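Local coordinates for protein alpha-galactosidase (Thermus thermophilus, PDB 6LCJ) that probably hydrolyses alpha-galactosidic bonds, as a hexameric family GH36 enzyme from a thermophilic bacterium, at residues Leu232-Phe237 with Asp299-Asp304. Residues are numbered along the deposited sequence; the frame is centred on the assembly and turned at random.
Sequences LWFAPF and DYLKLD
The amide N of Asp-304 reaches the O of Phe-234 at 2.7 Å, the shortest polar bond of a parallel strand pairing. Three further backbone bonds extend it: Phe-234 N to Lys-302 O (2.8 Å), Lys-302 N to Leu-232 O, and Leu-232 N to Tyr-300 O. Past the ladder, a water receives the N-H of Phe-237 and donates to Asp-304 O. Trp-233 holds its CG anti to the backbone N (chi1 174°), which carries the indole edge over to Asp-304. There Trp-233 NE1 meets the anti lone pair of Asp-304 OD2 at 2.8 Å. The bond is nearly straight (166°) and in the ring plane. The carboxylate, however, stands 86° to the indole. CD of the extended Lys-302 lies at the same ring edge, 3.7 Å from Trp-233 CD1, and its NZ pairs with Asp-196. Replacing Trp-233 by alanine is likely to leave OD2 without this donor and the lysine methylenes without their aromatic neighbour. On the opposite sheet face, Phe-234 CE1 touches Leu-301 CD2 at 4.0 Å, and both side chains touch Ala-293 of helix 280-296. Strands 229-234 and 298-303 are adjacent in the eight-stranded parallel TIM-type barrel, with 192-195 beside the first and 335-338 beside the second.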
ATOM      1  N   LEU E 232      33.030  -8.933  40.103  1.00 30.91           N
ATOM      2  CA  LEU E 232      31.597  -9.171  40.002  1.00 28.64           C
ATOM      3  C   LEU E 232      31.005  -8.335  38.870  1.00 32.19           C
ATOM      4  O   LEU E 232      31.489  -7.239  38.560  1.00 28.54           O
ATOM      5  CB  LEU E 232      30.901  -8.866  41.338  1.00 27.92           C
ATOM      6  CG  LEU E 232      29.460  -9.319  41.608  1.00 33.38           C
ATOM      7  CD1 LEU E 232      29.319 -10.826  41.629  1.00 31.66           C
ATOM      8  CD2 LEU E 232      28.984  -8.742  42.936  1.00 34.20           C
ATOM      9  N   TRP E 233      29.939  -8.870  38.269  1.00 31.60           N
ATOM     10  CA  TRP E 233      29.270  -8.332  37.090  1.00 30.13           C
ATOM     11  C   TRP E 233      27.912  -7.745  37.463  1.00 32.14           C
ATOM     12  O   TRP E 233      27.133  -8.387  38.172  1.00 30.03           O
ATOM     13  CB  TRP E 233      29.070  -9.460  36.064  1.00 30.14           C
ATOM     14  CG  TRP E 233      28.261  -9.146  34.825  1.00 26.43           C
ATOM     15  CD1 TRP E 233      28.750  -8.749  33.612  1.00 30.94           C
ATOM     16  CD2 TRP E 233      26.839  -9.241  34.668  1.00 27.55           C
ATOM     17  NE1 TRP E 233      27.724  -8.592  32.712  1.00 29.53           N
ATOM     18  CE2 TRP E 233      26.539  -8.881  33.337  1.00 29.83           C
ATOM     19  CE3 TRP E 233      25.788  -9.594  35.519  1.00 32.37           C
ATOM     20  CZ2 TRP E 233      25.233  -8.856  32.843  1.00 27.55           C
ATOM     21  CZ3 TRP E 233      24.483  -9.572  35.020  1.00 29.42           C
ATOM     22  CH2 TRP E 233      24.225  -9.201  33.699  1.00 26.53           C
ATOM     23  N   PHE E 234      27.606  -6.551  36.947  1.00 32.67           N
ATOM     24  CA  PHE E 234      26.267  -5.970  37.054  1.00 32.38           C
ATOM     25  C   PHE E 234      25.820  -5.411  35.707  1.00 29.40           C
ATOM     26  O   PHE E 234      26.638  -5.067  34.858  1.00 31.72           O
ATOM     27  CB  PHE E 234      26.194  -4.823  38.075  1.00 33.15           C
ATOM     28  CG  PHE E 234      26.601  -5.209  39.452  1.00 33.79           C
ATOM     29  CD1 PHE E 234      27.930  -5.120  39.844  1.00 35.18           C
ATOM     30  CD2 PHE E 234      25.657  -5.647  40.367  1.00 38.66           C
ATOM     31  CE1 PHE E 234      28.320  -5.483  41.114  1.00 35.74           C
ATOM     32  CE2 PHE E 234      26.028  -6.009  41.652  1.00 39.81           C
ATOM     33  CZ  PHE E 234      27.368  -5.925  42.027  1.00 43.55           C
ATOM     34  N   ALA E 235      24.498  -5.294  35.535  1.00 33.13           N
ATOM     35  CA  ALA E 235      23.877  -4.504  34.465  1.00 31.82           C
ATOM     36  C   ALA E 235      22.979  -3.489  35.160  1.00 33.22           C
ATOM     37  O   ALA E 235      21.749  -3.640  35.176  1.00 33.18           O
ATOM     38  CB  ALA E 235      23.088  -5.371  33.480  1.00 27.71           C
ATOM     39  N   PRO E 236      23.561  -2.436  35.743  1.00 35.18           N
ATOM     40  CA  PRO E 236      22.843  -1.688  36.793  1.00 32.56           C
ATOM     41  C   PRO E 236      21.598  -0.937  36.322  1.00 33.40           C
ATOM     42  O   PRO E 236      20.672  -0.765  37.123  1.00 34.28           O
ATOM     43  CB  PRO E 236      23.918  -0.728  37.334  1.00 29.92           C
ATOM     44  CG  PRO E 236      24.966  -0.672  36.276  1.00 30.39           C
ATOM     45  CD  PRO E 236      24.955  -1.985  35.579  1.00 30.03           C
ATOM     46  N   PHE E 237      21.526  -0.490  35.066  1.00 32.78           N
ATOM     47  CA  PHE E 237      20.393   0.298  34.595  1.00 30.40           C
ATOM     48  C   PHE E 237      19.429  -0.497  33.722  1.00 32.94           C
ATOM     49  O   PHE E 237      18.615   0.103  33.004  1.00 28.40           O
ATOM     50  CB  PHE E 237      20.880   1.523  33.838  1.00 29.01           C
ATOM     51  CG  PHE E 237      21.718   2.425  34.666  1.00 33.23           C
ATOM     52  CD1 PHE E 237      21.138   3.386  35.475  1.00 31.21           C
ATOM     53  CD2 PHE E 237      23.098   2.315  34.642  1.00 30.30           C
ATOM     54  CE1 PHE E 237      21.927   4.226  36.242  1.00 33.35           C
ATOM     55  CE2 PHE E 237      23.873   3.131  35.401  1.00 28.25           C
ATOM     56  CZ  PHE E 237      23.303   4.097  36.197  1.00 31.67           C
ATOM     57  N   ASP E 299      36.571  -5.730  44.347  1.00 32.04           N
ATOM     58  CA  ASP E 299      37.114  -4.440  43.913  1.00 35.26           C
ATOM     59  C   ASP E 299      37.426  -4.404  42.414  1.00 33.38           C
ATOM     60  O   ASP E 299      38.148  -3.516  41.954  1.00 35.25           O
ATOM     61  CB  ASP E 299      38.358  -4.083  44.723  1.00 33.58           C
ATOM     62  CG  ASP E 299      39.466  -5.110  44.573  1.00 43.98           C
ATOM     63  OD1 ASP E 299      39.176  -6.256  44.170  1.00 41.72           O
ATOM     64  OD2 ASP E 299      40.632  -4.768  44.869  1.00 51.65           O
ATOM     65  N   TYR E 300      36.916  -5.367  41.651  1.00 29.84           N
ATOM     66  CA  TYR E 300      36.928  -5.341  40.195  1.00 31.09           C
ATOM     67  C   TYR E 300      35.485  -5.554  39.755  1.00 27.94           C
ATOM     68  O   TYR E 300      34.873  -6.566  40.106  1.00 33.29           O
ATOM     69  CB  TYR E 300      37.872  -6.423  39.638  1.00 28.81           C
ATOM     70  CG  TYR E 300      37.983  -6.527  38.126  1.00 26.72           C
ATOM     71  CD1 TYR E 300      36.938  -7.032  37.358  1.00 29.32           C
ATOM     72  CD2 TYR E 300      39.153  -6.155  37.468  1.00 33.16           C
ATOM     73  CE1 TYR E 300      37.046  -7.141  35.982  1.00 29.52           C
ATOM     74  CE2 TYR E 300      39.277  -6.263  36.086  1.00 30.24           C
ATOM     75  CZ  TYR E 300      38.221  -6.759  35.354  1.00 31.57           C
ATOM     76  OH  TYR E 300      38.328  -6.858  33.992  1.00 36.13           O
ATOM     77  N   LEU E 301      34.919  -4.583  39.044  1.00 27.14           N
ATOM     78  CA  LEU E 301      33.502  -4.618  38.694  1.00 31.07           C
ATOM     79  C   LEU E 301      33.325  -4.518  37.189  1.00 28.89           C
ATOM     80  O   LEU E 301      33.911  -3.641  36.545  1.00 27.29           O
ATOM     81  CB  LEU E 301      32.737  -3.490  39.380  1.00 32.26           C
ATOM     82  CG  LEU E 301      32.823  -3.490  40.905  1.00 34.81           C
ATOM     83  CD1 LEU E 301      32.079  -2.271  41.479  1.00 28.38           C
ATOM     84  CD2 LEU E 301      32.269  -4.807  41.449  1.00 30.77           C
ATOM     85  N   LYS E 302      32.533  -5.423  36.633  1.00 27.86           N
ATOM     86  CA  LYS E 302      32.183  -5.391  35.218  1.00 28.19           C
ATOM     87  C   LYS E 302      30.771  -4.830  35.117  1.00 26.62           C
ATOM     88  O   LYS E 302      29.791  -5.500  35.465  1.00 27.93           O
ATOM     89  CB  LYS E 302      32.296  -6.775  34.583  1.00 29.14           C
ATOM     90  CG  LYS E 302      32.024  -6.814  33.081  1.00 31.04           C
ATOM     91  CD  LYS E 302      32.292  -8.215  32.517  1.00 37.72           C
ATOM     92  CE  LYS E 302      31.751  -8.402  31.094  1.00 41.24           C
ATOM     93  NZ  LYS E 302      31.992  -9.796  30.569  1.00 41.33           N
ATOM     94  N   LEU E 303      30.681  -3.588  34.678  1.00 28.08           N
ATOM     95  CA  LEU E 303      29.414  -2.889  34.560  1.00 26.23           C
ATOM     96  C   LEU E 303      28.987  -3.003  33.110  1.00 26.45           C
ATOM     97  O   LEU E 303      29.689  -2.531  32.212  1.00 28.03           O
ATOM     98  CB  LEU E 303      29.564  -1.431  34.999  1.00 25.88           C
ATOM     99  CG  LEU E 303      30.151  -1.294  36.408  1.00 26.11           C
ATOM    100  CD1 LEU E 303      30.278   0.178  36.835  1.00 24.47           C
ATOM    101  CD2 LEU E 303      29.299  -2.085  37.408  1.00 25.19           C
ATOM    102  N   ASP E 304      27.863  -3.659  32.883  1.00 27.62           N
ATOM    103  CA  ASP E 304      27.482  -4.108  31.562  1.00 27.88           C
ATOM    104  C   ASP E 304      26.196  -3.425  31.126  1.00 27.95           C
ATOM    105  O   ASP E 304      25.459  -2.873  31.949  1.00 28.65           O
ATOM    106  CB  ASP E 304      27.297  -5.624  31.543  1.00 29.61           C
ATOM    107  CG  ASP E 304      27.597  -6.245  30.182  1.00 31.75           C
ATOM    108  OD1 ASP E 304      27.673  -5.524  29.151  1.00 26.22           O
ATOM    109  OD2 ASP E 304      27.752  -7.484  30.166  1.00 40.60           O
TER
HETATM  110  O   HOH W   1      23.266  -1.121  32.632  1.00 27.91           O